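Local structure of esterase family protein (Staphylococcus aureus, 7L0A) at residues B[99-104]-B[137-142]; B[127-133]-B[150-155]; B[154-160]-B[218-222]; B[210-216]-B[237-242]. The protein probably hydrolyses S-formylglutathione to formate and glutathione, as a serine esterase of the esterase D family with an alpha/beta-hydrolase fold. All coordinates share one frame; numbering follows the deposited sequence.

Contact 1: residues B[99-104]-B[137-142]; sequences YYDYIL and KFALTQ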
loop_
_atom_site.group_PDB
_atom_site.type_symbol
_atom_site.label_atom_id
_atom_site.label_comp_id
_atom_site.label_asym_id
_atom_site.label_seq_id
_atom_site.Cartn_x
_atom_site.Cartn_y
_atom_site.Cartn_z
ATOM N N TYR B 99 -0.298 -21.476 5.131
ATOM C CA TYR B 99 0.148 -20.871 3.874
ATOM C C TYR B 99 -0.957 -20.712 2.846
ATOM O O TYR B 99 -1.125 -19.623 2.275
ATOM C CB TYR B 99 1.295 -21.752 3.303
ATOM C CG TYR B 99 1.786 -21.363 1.926
ATOM C CD1 TYR B 99 2.621 -20.284 1.772
ATOM C CD2 TYR B 99 1.440 -22.083 0.810
ATOM C CE1 TYR B 99 3.065 -19.888 0.528
ATOM C CE2 TYR B 99 1.870 -21.697 -0.454
ATOM C CZ TYR B 99 2.712 -20.610 -0.577
ATOM O OH TYR B 99 3.170 -20.231 -1.829
ATOM N N TYR B 100 -1.692 -21.793 2.576
ATOM C CA TYR B 100 -2.775 -21.761 1.597
ATOM C C TYR B 100 -3.776 -20.660 1.927
ATOM O O TYR B 100 -4.085 -19.809 1.081
ATOM C CB TYR B 100 -3.470 -23.123 1.557
ATOM C CG TYR B 100 -4.631 -23.248 0.632
ATOM C CD1 TYR B 100 -4.452 -23.531 -0.722
ATOM C CD2 TYR B 100 -5.913 -23.119 1.109
ATOM C CE1 TYR B 100 -5.561 -23.686 -1.560
ATOM C CE2 TYR B 100 -7.007 -23.233 0.274
ATOM C CZ TYR B 100 -6.816 -23.514 -1.059
ATOM O OH TYR B 100 -7.915 -23.643 -1.879
ATOM N N ASP B 101 -4.245 -20.622 3.182
ATOM C CA ASP B 101 -5.257 -19.656 3.577
ATOM C C ASP B 101 -4.690 -18.245 3.544
ATOM O O ASP B 101 -5.400 -17.288 3.205
ATOM C CB ASP B 101 -5.760 -20.001 4.962
ATOM C CG ASP B 101 -6.094 -21.493 5.081
ATOM O OD1 ASP B 101 -7.187 -21.867 4.584
ATOM O OD2 ASP B 101 -5.254 -22.281 5.602
ATOM N N TYR B 102 -3.428 -18.111 3.936
ATOM C CA TYR B 102 -2.790 -16.802 4.000
ATOM C C TYR B 102 -2.633 -16.185 2.617
ATOM O O TYR B 102 -2.927 -14.994 2.427
ATOM C CB TYR B 102 -1.437 -16.931 4.701
ATOM C CG TYR B 102 -0.533 -15.741 4.578
ATOM C CD1 TYR B 102 -0.908 -14.488 5.052
ATOM C CD2 TYR B 102 0.691 -15.856 3.921
ATOM C CE1 TYR B 102 -0.052 -13.397 4.919
ATOM C CE2 TYR B 102 1.532 -14.765 3.770
ATOM C CZ TYR B 102 1.142 -13.557 4.272
ATOM O OH TYR B 102 1.994 -12.458 4.131
ATOM N N ILE B 103 -2.148 -16.957 1.640
ATOM C CA ILE B 103 -2.008 -16.396 0.308
ATOM C C ILE B 103 -3.377 -15.985 -0.245
ATOM O O ILE B 103 -3.505 -14.944 -0.907
ATOM C CB ILE B 103 -1.277 -17.368 -0.638
ATOM C CG1 ILE B 103 0.164 -17.597 -0.186
ATOM C CG2 ILE B 103 -1.222 -16.779 -2.062
ATOM C CD1 ILE B 103 0.975 -16.341 -0.044
ATOM N N LEU B 104 -4.429 -16.737 0.075
ATOM C CA LEU B 104 -5.761 -16.359 -0.395
ATOM C C LEU B 104 -6.259 -15.111 0.327
ATOM O O LEU B 104 -6.981 -14.302 -0.260
ATOM C CB LEU B 104 -6.724 -17.530 -0.247
ATOM C CG LEU B 104 -6.399 -18.666 -1.212
ATOM C CD1 LEU B 104 -7.313 -19.839 -0.927
ATOM C CD2 LEU B 104 -6.538 -18.267 -2.666
ATOM N N LYS B 137 0.154 -25.627 -6.420
ATOM C CA LYS B 137 -0.982 -25.959 -5.544
ATOM C C LYS B 137 -2.169 -25.021 -5.809
ATOM O O LYS B 137 -3.315 -25.472 -5.879
ATOM C CB LYS B 137 -0.561 -25.898 -4.078
ATOM C CG LYS B 137 -1.718 -26.094 -3.128
ATOM C CD LYS B 137 -1.295 -26.582 -1.754
ATOM C CE LYS B 137 -2.548 -26.910 -0.915
ATOM N NZ LYS B 137 -2.262 -27.726 0.298
ATOM N N PHE B 138 -1.921 -23.718 -5.968
ATOM C CA PHE B 138 -3.009 -22.787 -6.264
ATOM C C PHE B 138 -3.563 -23.007 -7.663
ATOM O O PHE B 138 -4.771 -22.886 -7.868
ATOM C CB PHE B 138 -2.547 -21.327 -6.065
ATOM C CG PHE B 138 -2.304 -20.977 -4.618
ATOM C CD1 PHE B 138 -3.339 -20.998 -3.696
ATOM C CD2 PHE B 138 -1.035 -20.649 -4.188
ATOM C CE1 PHE B 138 -3.097 -20.706 -2.367
ATOM C CE2 PHE B 138 -0.777 -20.343 -2.856
ATOM C CZ PHE B 138 -1.814 -20.393 -1.948
ATOM N N ALA B 139 -2.711 -23.354 -8.629
ATOM C CA ALA B 139 -3.211 -23.666 -9.964
ATOM C C ALA B 139 -4.195 -24.831 -9.956
ATOM O O ALA B 139 -5.147 -24.827 -10.748
ATOM C CB ALA B 139 -2.056 -23.997 -10.908
ATOM N N LEU B 140 -3.983 -25.811 -9.087
ATOM C CA LEU B 140 -4.789 -27.018 -9.079
ATOM C C LEU B 140 -5.924 -26.995 -8.065
ATOM O O LEU B 140 -6.740 -27.917 -8.087
ATOM C CB LEU B 140 -3.902 -28.242 -8.812
ATOM C CG LEU B 140 -2.776 -28.513 -9.817
ATOM C CD1 LEU B 140 -1.779 -29.561 -9.368
ATOM C CD2 LEU B 140 -3.356 -28.932 -11.181
ATOM N N THR B 141 -5.996 -25.987 -7.199
ATOM C CA THR B 141 -7.095 -25.826 -6.243
ATOM C C THR B 141 -7.889 -24.537 -6.419
ATOM O O THR B 141 -9.035 -24.468 -5.949
ATOM C CB THR B 141 -6.568 -25.884 -4.800
ATOM O OG1 THR B 141 -5.643 -24.797 -4.596
ATOM C CG2 THR B 141 -5.881 -27.233 -4.528
ATOM N N GLN B 142 -7.308 -23.513 -7.039
ATOM C CA GLN B 142 -7.937 -22.228 -7.305
ATOM C C GLN B 142 -7.876 -21.899 -8.798
ATOM O O GLN B 142 -7.626 -20.744 -9.186
ATOM C CB GLN B 142 -7.256 -21.142 -6.477
ATOM C CG GLN B 142 -7.364 -21.368 -4.979
ATOM C CD GLN B 142 -8.736 -21.021 -4.432
ATOM O OE1 GLN B 142 -9.400 -20.100 -4.924
ATOM N NE2 GLN B 142 -9.149 -21.725 -3.394
#
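The extended side chain of Lys-137 passes that of Tyr-100 at about a right angle, CE lying 3.9 Å from Tyr-100 CD1, while its ammonium group reaches on to the carbonyl of Glu-185. Phe-138 is the knob of this helix pair: its ring enters a hole formed by Tyr-99, Tyr-100, Ile-103 and Leu-104. The tip goes deepest, with Phe-138 CZ 3.3 Å from Ile-103 CB. Against Tyr-100 the Phe-138 ring is nearly parallel (planes 13° apart) but slid so far that the two barely overlap; against Tyr-99 it is inclined, and the three rings make an aromatic cluster. Thr-141 OG1 sits at the edge of the Tyr-100 ring, 3.2 Å from CE1, and spends its proton on the carbonyl of Lys-137 one turn back. Gln-142 closes the row. Its chain bends at chi2 (-76°), which brings NE2 to Tyr-100 OH at 2.7 Å in a fairly straight bond lying in the amide plane. Leu-104 CD1 packs 3.6 Å from the same Gln-142 NE2, and Gln-142 OE1 is taken by Lys-145. The axes of the helical segments 99-104 and 137-141 approach to 11.9 Å and cross at -79°. Leu-53 of strand 49-53 touches Tyr-99, Ile-103 and Phe-138, so the cluster is packed against the central sheet, while helix 188-197 meets Lys-137 and Thr-141 through Leu-191.

Contact 2: residues B[127-133]-B[150-155]; sequences GHSMGGY and VPLSAV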
loop_
_atom_site.group_PDB
_atom_site.type_symbol
_atom_site.label_atom_id
_atom_site.label_comp_id
_atom_site.label_asym_id
_atom_site.label_seq_id
_atom_site.Cartn_x
_atom_site.Cartn_y
_atom_site.Cartn_z
ATOM N N GLY B 127 5.954 -18.288 -8.963
ATOM C CA GLY B 127 6.865 -18.359 -7.838
ATOM C C GLY B 127 7.914 -19.412 -8.053
ATOM O O GLY B 127 7.778 -20.289 -8.917
ATOM N N HIS B 128 8.954 -19.345 -7.242
ATOM C CA HIS B 128 10.054 -20.298 -7.372
ATOM C C HIS B 128 10.266 -21.133 -6.117
ATOM O O HIS B 128 10.045 -20.695 -4.980
ATOM C CB HIS B 128 11.355 -19.560 -7.723
ATOM C CG HIS B 128 11.885 -18.683 -6.629
ATOM N ND1 HIS B 128 11.555 -17.342 -6.529
ATOM C CD2 HIS B 128 12.748 -18.931 -5.613
ATOM C CE1 HIS B 128 12.179 -16.821 -5.488
ATOM N NE2 HIS B 128 12.919 -17.757 -4.929
ATOM N N SER B 129 10.743 -22.369 -6.343
ATOM C CA SER B 129 11.113 -23.330 -5.299
ATOM C C SER B 129 9.885 -23.604 -4.435
ATOM O O SER B 129 8.893 -24.144 -4.967
ATOM C CB SER B 129 12.368 -22.855 -4.561
ATOM O OG SER B 129 13.004 -23.981 -3.999
ATOM N N MET B 130 9.880 -23.308 -3.135
ATOM C CA MET B 130 8.623 -23.512 -2.408
ATOM C C MET B 130 7.512 -22.623 -2.920
ATOM O O MET B 130 6.331 -22.970 -2.787
ATOM C CB MET B 130 8.794 -23.320 -0.902
ATOM C CG MET B 130 9.433 -24.518 -0.239
ATOM S SD MET B 130 8.563 -26.077 -0.435
ATOM C CE MET B 130 6.930 -25.668 0.181
ATOM N N GLY B 131 7.843 -21.435 -3.452
ATOM C CA GLY B 131 6.856 -20.638 -4.136
ATOM C C GLY B 131 6.360 -21.255 -5.430
ATOM O O GLY B 131 5.296 -20.874 -5.918
ATOM N N GLY B 132 7.132 -22.171 -6.013
ATOM C CA GLY B 132 6.667 -22.887 -7.182
ATOM C C GLY B 132 5.735 -24.021 -6.785
ATOM O O GLY B 132 4.773 -24.315 -7.485
ATOM N N TYR B 133 6.042 -24.660 -5.650
ATOM C CA TYR B 133 5.078 -25.571 -5.009
ATOM C C TYR B 133 3.771 -24.844 -4.709
ATOM O O TYR B 133 2.682 -25.317 -5.070
ATOM C CB TYR B 133 5.689 -26.134 -3.733
ATOM C CG TYR B 133 4.761 -26.905 -2.825
ATOM C CD1 TYR B 133 4.017 -26.269 -1.856
ATOM C CD2 TYR B 133 4.657 -28.265 -2.928
ATOM C CE1 TYR B 133 3.181 -26.951 -1.003
ATOM C CE2 TYR B 133 3.817 -28.963 -2.089
ATOM C CZ TYR B 133 3.082 -28.290 -1.143
ATOM O OH TYR B 133 2.234 -28.998 -0.311
ATOM N N VAL B 150 2.835 -19.906 -13.372
ATOM C CA VAL B 150 4.219 -20.084 -13.785
ATOM C C VAL B 150 5.050 -20.605 -12.613
ATOM O O VAL B 150 5.645 -19.837 -11.837
ATOM C CB VAL B 150 4.819 -18.766 -14.310
ATOM C CG1 VAL B 150 6.232 -18.995 -14.802
ATOM C CG2 VAL B 150 3.967 -18.172 -15.425
ATOM N N PRO B 151 5.151 -21.923 -12.452
ATOM C CA PRO B 151 6.091 -22.483 -11.468
ATOM C C PRO B 151 7.522 -22.426 -11.988
ATOM O O PRO B 151 7.807 -22.903 -13.090
ATOM C CB PRO B 151 5.621 -23.948 -11.304
ATOM C CG PRO B 151 4.284 -24.001 -11.926
ATOM C CD PRO B 151 4.265 -22.955 -13.012
ATOM N N LEU B 152 8.409 -21.861 -11.184
ATOM C CA LEU B 152 9.823 -21.695 -11.500
ATOM C C LEU B 152 10.626 -22.584 -10.563
ATOM O O LEU B 152 10.514 -22.453 -9.340
ATOM C CB LEU B 152 10.253 -20.238 -11.315
ATOM C CG LEU B 152 9.523 -19.171 -12.124
ATOM C CD1 LEU B 152 10.105 -17.810 -11.699
ATOM C CD2 LEU B 152 9.675 -19.388 -13.585
ATOM N N SER B 153 11.475 -23.437 -11.117
ATOM C CA SER B 153 12.377 -24.254 -10.312
ATOM C C SER B 153 11.637 -24.872 -9.127
ATOM O O SER B 153 12.120 -24.834 -7.982
ATOM C CB SER B 153 13.555 -23.416 -9.812
ATOM O OG SER B 153 14.108 -22.656 -10.881
ATOM N N ALA B 154 10.467 -25.456 -9.425
ATOM C CA ALA B 154 9.496 -25.763 -8.386
ATOM C C ALA B 154 9.784 -27.093 -7.691
ATOM O O ALA B 154 10.395 -28.010 -8.243
ATOM C CB ALA B 154 8.078 -25.788 -8.961
ATOM N N VAL B 155 9.354 -27.138 -6.434
ATOM C CA VAL B 155 9.256 -28.347 -5.612
ATOM C C VAL B 155 7.944 -29.053 -5.940
ATOM O O VAL B 155 6.859 -28.531 -5.664
ATOM C CB VAL B 155 9.329 -27.954 -4.131
ATOM C CG1 VAL B 155 8.955 -29.102 -3.208
ATOM C CG2 VAL B 155 10.714 -27.411 -3.764
#
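Ser-129 O is gripped by three backbone N-H groups: Gly-132 N and Tyr-133 N from the first turn of the helix it precedes, and, weakly, Val-155 N across the contact at 3.4 Å. The amide N of Ser-129 donates to Leu-152 O at 3.0 Å. Strands 123-128 and 148-152 run parallel up to this point, Leu-152 N bonding to Gly-127 O at 2.8 Å. The chain then turns sharply into helix 130-141 as the nucleophile elbow of an alpha/beta hydrolase, with Ser-129 at positive phi (59°). Packing under the elbow is close: Ala-154 CB lies 3.7 Å from Gly-132 CA, where a glycine leaves room for it. Val-155 adds its methyls beside Met-130 SD, and its carbonyl O, buried without a polar partner, faces the edge of the Tyr-133 ring. The bonds at both N and O of Ser-129, the predicted nucleophile, are consistent with a turn held in one conformation, OG close to His-242 NE2.

Contact 3: residues B[154-160]-B[218-222]; sequences AVFEAQN and DNLDF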
loop_
_atom_site.group_PDB
_atom_site.type_symbol
_atom_site.label_atom_id
_atom_site.label_comp_id
_atom_site.label_asym_id
_atom_site.label_seq_id
_atom_site.Cartn_x
_atom_site.Cartn_y
_atom_site.Cartn_z
ATOM N N ALA B 154 10.467 -25.456 -9.425
ATOM C CA ALA B 154 9.496 -25.763 -8.386
ATOM C C ALA B 154 9.784 -27.093 -7.691
ATOM O O ALA B 154 10.395 -28.010 -8.243
ATOM C CB ALA B 154 8.078 -25.788 -8.961
ATOM N N VAL B 155 9.354 -27.138 -6.434
ATOM C CA VAL B 155 9.256 -28.347 -5.612
ATOM C C VAL B 155 7.944 -29.053 -5.940
ATOM O O VAL B 155 6.859 -28.531 -5.664
ATOM C CB VAL B 155 9.329 -27.954 -4.131
ATOM C CG1 VAL B 155 8.955 -29.102 -3.208
ATOM C CG2 VAL B 155 10.714 -27.411 -3.764
ATOM N N PHE B 156 8.039 -30.230 -6.564
ATOM C CA PHE B 156 6.867 -31.008 -6.955
ATOM C C PHE B 156 6.684 -32.295 -6.162
ATOM O O PHE B 156 5.625 -32.957 -6.293
ATOM C CB PHE B 156 6.923 -31.387 -8.452
ATOM C CG PHE B 156 6.783 -30.216 -9.422
ATOM C CD1 PHE B 156 5.618 -29.478 -9.483
ATOM C CD2 PHE B 156 7.820 -29.902 -10.302
ATOM C CE1 PHE B 156 5.487 -28.411 -10.390
ATOM C CE2 PHE B 156 7.690 -28.857 -11.202
ATOM C CZ PHE B 156 6.532 -28.106 -11.237
ATOM N N GLU B 157 7.705 -32.713 -5.421
ATOM C CA GLU B 157 7.708 -34.004 -4.777
ATOM C C GLU B 157 7.992 -33.872 -3.296
ATOM O O GLU B 157 8.770 -33.038 -2.858
ATOM C CB GLU B 157 8.783 -34.948 -5.353
ATOM C CG GLU B 157 8.863 -34.983 -6.844
ATOM C CD GLU B 157 9.519 -36.248 -7.333
ATOM O OE1 GLU B 157 9.869 -37.101 -6.486
ATOM O OE2 GLU B 157 9.681 -36.400 -8.563
ATOM N N ALA B 158 7.421 -34.808 -2.538
ATOM C CA ALA B 158 7.592 -34.784 -1.091
ATOM C C ALA B 158 9.059 -34.885 -0.679
ATOM O O ALA B 158 9.489 -34.242 0.290
ATOM C CB ALA B 158 6.790 -35.940 -0.485
ATOM N N GLN B 159 9.841 -35.714 -1.366
ATOM C CA GLN B 159 11.200 -35.847 -0.872
ATOM C C GLN B 159 12.003 -34.569 -1.085
ATOM O O GLN B 159 12.956 -34.309 -0.338
ATOM C CB GLN B 159 11.952 -37.005 -1.508
ATOM C CG GLN B 159 13.146 -37.360 -0.617
ATOM C CD GLN B 159 14.207 -38.166 -1.315
ATOM O OE1 GLN B 159 13.955 -38.780 -2.355
ATOM N NE2 GLN B 159 15.414 -38.170 -0.750
ATOM N N ASN B 160 11.612 -33.739 -2.058
ATOM C CA ASN B 160 12.302 -32.465 -2.224
ATOM C C ASN B 160 12.297 -31.654 -0.931
ATOM O O ASN B 160 13.172 -30.798 -0.723
ATOM C CB ASN B 160 11.655 -31.589 -3.299
ATOM C CG ASN B 160 11.712 -32.167 -4.678
ATOM O OD1 ASN B 160 10.904 -31.776 -5.526
ATOM N ND2 ASN B 160 12.687 -33.028 -4.947
ATOM N N ASP B 218 13.475 -33.667 -11.222
ATOM C CA ASP B 218 12.112 -33.792 -10.697
ATOM C C ASP B 218 11.145 -32.912 -11.478
ATOM O O ASP B 218 9.971 -33.256 -11.628
ATOM C CB ASP B 218 12.106 -33.476 -9.199
ATOM C CG ASP B 218 12.819 -34.549 -8.371
ATOM O OD1 ASP B 218 12.715 -35.741 -8.722
ATOM O OD2 ASP B 218 13.484 -34.223 -7.373
ATOM N N ASN B 219 11.621 -31.790 -12.014
ATOM C CA ASN B 219 10.805 -30.994 -12.926
ATOM C C ASN B 219 10.487 -31.770 -14.203
ATOM O O ASN B 219 9.353 -31.751 -14.689
ATOM C CB ASN B 219 11.534 -29.684 -13.238
ATOM C CG ASN B 219 11.173 -28.569 -12.287
ATOM O OD1 ASN B 219 10.678 -27.537 -12.699
ATOM N ND2 ASN B 219 11.397 -28.789 -11.007
ATOM N N LEU B 220 11.490 -32.456 -14.780
ATOM C CA LEU B 220 11.227 -33.252 -15.971
ATOM C C LEU B 220 10.233 -34.363 -15.670
ATOM O O LEU B 220 9.383 -34.695 -16.504
ATOM C CB LEU B 220 12.523 -33.848 -16.515
ATOM C CG LEU B 220 13.535 -32.826 -17.042
ATOM C CD1 LEU B 220 14.759 -33.614 -17.563
ATOM C CD2 LEU B 220 12.983 -31.927 -18.120
ATOM N N ASP B 221 10.356 -34.988 -14.501
ATOM C CA ASP B 221 9.421 -36.057 -14.154
ATOM C C ASP B 221 7.994 -35.527 -14.086
ATOM O O ASP B 221 7.040 -36.195 -14.519
ATOM C CB ASP B 221 9.805 -36.678 -12.817
ATOM C CG ASP B 221 11.044 -37.539 -12.909
ATOM O OD1 ASP B 221 11.503 -37.837 -14.041
ATOM O OD2 ASP B 221 11.567 -37.897 -11.832
ATOM N N PHE B 222 7.824 -34.334 -13.527
ATOM C CA PHE B 222 6.498 -33.757 -13.403
ATOM C C PHE B 222 5.898 -33.464 -14.771
ATOM O O PHE B 222 4.729 -33.788 -15.021
ATOM C CB PHE B 222 6.553 -32.478 -12.570
ATOM C CG PHE B 222 5.210 -31.923 -12.213
ATOM C CD1 PHE B 222 4.425 -32.549 -11.245
ATOM C CD2 PHE B 222 4.702 -30.809 -12.866
ATOM C CE1 PHE B 222 3.165 -32.057 -10.922
ATOM C CE2 PHE B 222 3.456 -30.314 -12.527
ATOM C CZ PHE B 222 2.678 -30.938 -11.571
HETATM O O HOH W 1 9.121 -25.439 -12.028
#
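The loop 154-160 runs past helix 216-228, Ala-154 CA being 7.0 Å from Asn-219 CA and Phe-156 CA equally far from Asp-218 CA. Phe-156 and Phe-222 form an offset stack, planes only 3° apart and centroids 3.9 Å apart, with Phe-222 CD2 over the centre of the Phe-156 ring. Ala-154 CB covers the opposite face of Phe-156. With CG anti to the backbone N (chi1 -171°), Phe-222 lays its ring on that of Phe-156; its CB makes a CH-pi contact with the same face. Asn-219 meets the edge of the Phe-156 ring with OD1 and gives ND2 to a lone pair of Ala-154 O at 3.0 Å; water 1 joins its OD1 to Ala-154 N. In this alpha/beta-hydrolase fold the contact ties the loop following strand 148-152 to the helix following strand 204-210, with Ile-136 of helix 130-141 touching both phenylalanines. Asn-160 ND2 donates to Asp-218 OD2 at 2.8 Å, arriving from above the carboxylate plane, while Asn-160 OD1 weakly accepts from Phe-156 N and Glu-157 N. Glu-157 OE2 lies 3.1 Å from Asp-218 OD1, two acceptors whose closeness may raise the proton affinity of one carboxylate.

Contact 4: residues B[210-216]-B[237-242]; sequences GKQDFLY and DGPGDH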
loop_
_atom_site.group_PDB
_atom_site.type_symbol
_atom_site.label_atom_id
_atom_site.label_comp_id
_atom_site.label_asym_id
_atom_site.label_seq_id
_atom_site.Cartn_x
_atom_site.Cartn_y
_atom_site.Cartn_z
ATOM N N GLY B 210 16.145 -24.219 -14.660
ATOM C CA GLY B 210 17.471 -24.276 -15.232
ATOM C C GLY B 210 18.045 -25.678 -15.173
ATOM O O GLY B 210 17.822 -26.427 -14.224
ATOM N N LYS B 211 18.876 -25.995 -16.168
ATOM C CA LYS B 211 19.390 -27.353 -16.316
ATOM C C LYS B 211 20.370 -27.761 -15.221
ATOM O O LYS B 211 20.588 -28.959 -15.026
ATOM C CB LYS B 211 20.042 -27.521 -17.689
ATOM C CG LYS B 211 19.038 -27.464 -18.830
ATOM C CD LYS B 211 19.712 -27.608 -20.183
ATOM C CE LYS B 211 18.669 -27.746 -21.279
ATOM N NZ LYS B 211 19.302 -27.933 -22.608
ATOM N N GLN B 212 20.956 -26.811 -14.496
ATOM C CA GLN B 212 21.880 -27.127 -13.412
ATOM C C GLN B 212 21.195 -27.193 -12.047
ATOM O O GLN B 212 21.860 -27.479 -11.048
ATOM C CB GLN B 212 23.027 -26.099 -13.400
ATOM C CG GLN B 212 24.018 -26.282 -14.561
ATOM C CD GLN B 212 23.484 -25.808 -15.905
ATOM O OE1 GLN B 212 23.057 -24.661 -16.053
ATOM N NE2 GLN B 212 23.531 -26.692 -16.906
ATOM N N ASP B 213 19.900 -26.916 -11.974
ATOM C CA ASP B 213 19.176 -26.896 -10.709
ATOM C C ASP B 213 19.088 -28.299 -10.121
ATOM O O ASP B 213 18.877 -29.264 -10.843
ATOM C CB ASP B 213 17.784 -26.334 -10.973
ATOM C CG ASP B 213 17.122 -25.793 -9.756
ATOM O OD1 ASP B 213 16.907 -26.558 -8.797
ATOM O OD2 ASP B 213 16.774 -24.598 -9.760
ATOM N N PHE B 214 19.252 -28.409 -8.797
ATOM C CA PHE B 214 19.113 -29.718 -8.163
ATOM C C PHE B 214 17.715 -30.292 -8.325
ATOM O O PHE B 214 17.538 -31.514 -8.154
ATOM C CB PHE B 214 19.526 -29.644 -6.685
ATOM C CG PHE B 214 18.535 -28.971 -5.770
ATOM C CD1 PHE B 214 18.515 -27.600 -5.641
ATOM C CD2 PHE B 214 17.667 -29.716 -4.994
ATOM C CE1 PHE B 214 17.637 -26.984 -4.774
ATOM C CE2 PHE B 214 16.781 -29.107 -4.128
ATOM C CZ PHE B 214 16.762 -27.750 -4.016
ATOM N N LEU B 215 16.726 -29.469 -8.675
ATOM C CA LEU B 215 15.353 -29.919 -8.880
ATOM C C LEU B 215 15.018 -30.191 -10.342
ATOM O O LEU B 215 13.873 -30.540 -10.647
ATOM C CB LEU B 215 14.373 -28.884 -8.319
ATOM C CG LEU B 215 14.448 -28.598 -6.817
ATOM C CD1 LEU B 215 13.550 -27.478 -6.408
ATOM C CD2 LEU B 215 14.113 -29.892 -6.043
ATOM N N TYR B 216 15.987 -30.088 -11.248
ATOM C CA TYR B 216 15.686 -30.160 -12.671
ATOM C C TYR B 216 15.081 -31.506 -13.056
ATOM O O TYR B 216 14.090 -31.561 -13.796
ATOM C CB TYR B 216 16.955 -29.903 -13.487
ATOM C CG TYR B 216 16.770 -29.973 -14.977
ATOM C CD1 TYR B 216 15.963 -29.057 -15.644
ATOM C CD2 TYR B 216 17.446 -30.913 -15.731
ATOM C CE1 TYR B 216 15.812 -29.108 -17.025
ATOM C CE2 TYR B 216 17.304 -30.959 -17.112
ATOM C CZ TYR B 216 16.475 -30.078 -17.749
ATOM O OH TYR B 216 16.343 -30.150 -19.130
ATOM N N ASP B 237 13.516 -24.532 -20.557
ATOM C CA ASP B 237 14.719 -24.734 -19.779
ATOM C C ASP B 237 15.873 -24.099 -20.527
ATOM O O ASP B 237 15.712 -23.509 -21.601
ATOM C CB ASP B 237 14.962 -26.221 -19.477
ATOM C CG ASP B 237 15.137 -27.068 -20.729
ATOM O OD1 ASP B 237 15.200 -26.497 -21.839
ATOM O OD2 ASP B 237 15.207 -28.311 -20.582
ATOM N N GLY B 238 17.040 -24.217 -19.944
ATOM C CA GLY B 238 18.212 -23.562 -20.455
ATOM C C GLY B 238 19.243 -23.616 -19.360
ATOM O O GLY B 238 19.015 -24.181 -18.284
ATOM N N PRO B 239 20.413 -23.044 -19.616
ATOM C CA PRO B 239 21.415 -22.953 -18.554
ATOM C C PRO B 239 20.852 -22.139 -17.401
ATOM O O PRO B 239 20.131 -21.154 -17.596
ATOM C CB PRO B 239 22.595 -22.266 -19.241
ATOM C CG PRO B 239 21.981 -21.560 -20.397
ATOM C CD PRO B 239 20.847 -22.390 -20.861
ATOM N N GLY B 240 21.184 -22.541 -16.216
ATOM C CA GLY B 240 20.742 -21.820 -15.033
ATOM C C GLY B 240 20.684 -22.764 -13.851
ATOM O O GLY B 240 20.519 -23.965 -13.942
ATOM N N ASP B 241 20.819 -22.166 -12.674
ATOM C CA ASP B 241 20.843 -22.878 -11.414
ATOM C C ASP B 241 19.742 -22.319 -10.518
ATOM O O ASP B 241 18.903 -21.524 -10.945
ATOM C CB ASP B 241 22.226 -22.740 -10.779
ATOM C CG ASP B 241 22.630 -23.958 -9.994
ATOM O OD1 ASP B 241 21.758 -24.573 -9.348
ATOM O OD2 ASP B 241 23.832 -24.300 -10.011
ATOM N N HIS B 242 19.766 -22.744 -9.252
ATOM C CA HIS B 242 18.735 -22.426 -8.268
ATOM C C HIS B 242 19.060 -21.092 -7.585
ATOM O O HIS B 242 19.418 -21.020 -6.414
ATOM C CB HIS B 242 18.637 -23.579 -7.263
ATOM C CG HIS B 242 17.373 -23.609 -6.475
ATOM N ND1 HIS B 242 16.256 -24.281 -6.909
ATOM C CD2 HIS B 242 17.050 -23.061 -5.281
ATOM C CE1 HIS B 242 15.294 -24.138 -6.015
ATOM N NE2 HIS B 242 15.745 -23.390 -5.026
HETATM O O HOH W 2 16.589 -23.292 -11.865
HETATM O O HOH W 3 21.255 -26.541 -7.622
#
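Asp-213 and His-242 both swing CG to the side opposite their backbone N (chi1 -159° and -162°), and this brings the carboxylate and the imidazole together between two loops. They are the predicted acid and base of the charge relay system, borne on loops that follow strands 204-210 and 234-238, as usual in alpha/beta hydrolases. His-242 ND1 donates to the syn side of Asp-213 OD2 at 2.9 Å and, more weakly, to OD1, with the ring plane turned 75° from the carboxylate. Asp-213 OD1 also accepts from Leu-215 N, a capping bond at the turn into helix 216-228, which should limit rotation of the carboxylate. Phe-214 points its edge at one face of His-242, CE1 lying 3.7 Å above the ring, and Leu-215 CD1 packs near His-242 CE1. The loops are joined further by Gln-212, which folds back at chi2 so that OE1 receives Gly-240 N at 2.8 Å while its own backbone N binds Gly-240 O. Gly-210 CA makes a CA-H...O contact with Gly-240 O at 3.3 Å, and Lys-211 N reaches Gly-238 O at 2.8 Å. At the start of helix 216-228, Tyr-216 OH gives its proton to Asp-237 OD2 at 2.6 Å, meeting the anti side of the carboxylate.

In the fold
Contacts 2 and 4 together assemble the predicted catalytic triad: Ser-129 OG of contact 2 lies 3.0 Å from His-242 NE2 of contact 4, and Ser-153 CB comes 3.4 Å from Asp-213 OD2. A bound magnesium ion is about 3 Å from the nearest atom of the Ser-129 side chain. Contact 3 continues from contact 2 through the shared Ala-154 and Val-155, and meets contact 4 at Leu-215, whose CD2 is 3.6 Å from Asn-160 CG. Contact 1 lies at the other end of helix 130-141 from the elbow; the side chains of Tyr-99 and Ser-129 are about 10 Å apart at their nearest atoms, and the centres of contacts 1 and 4 are about 25 Å apart.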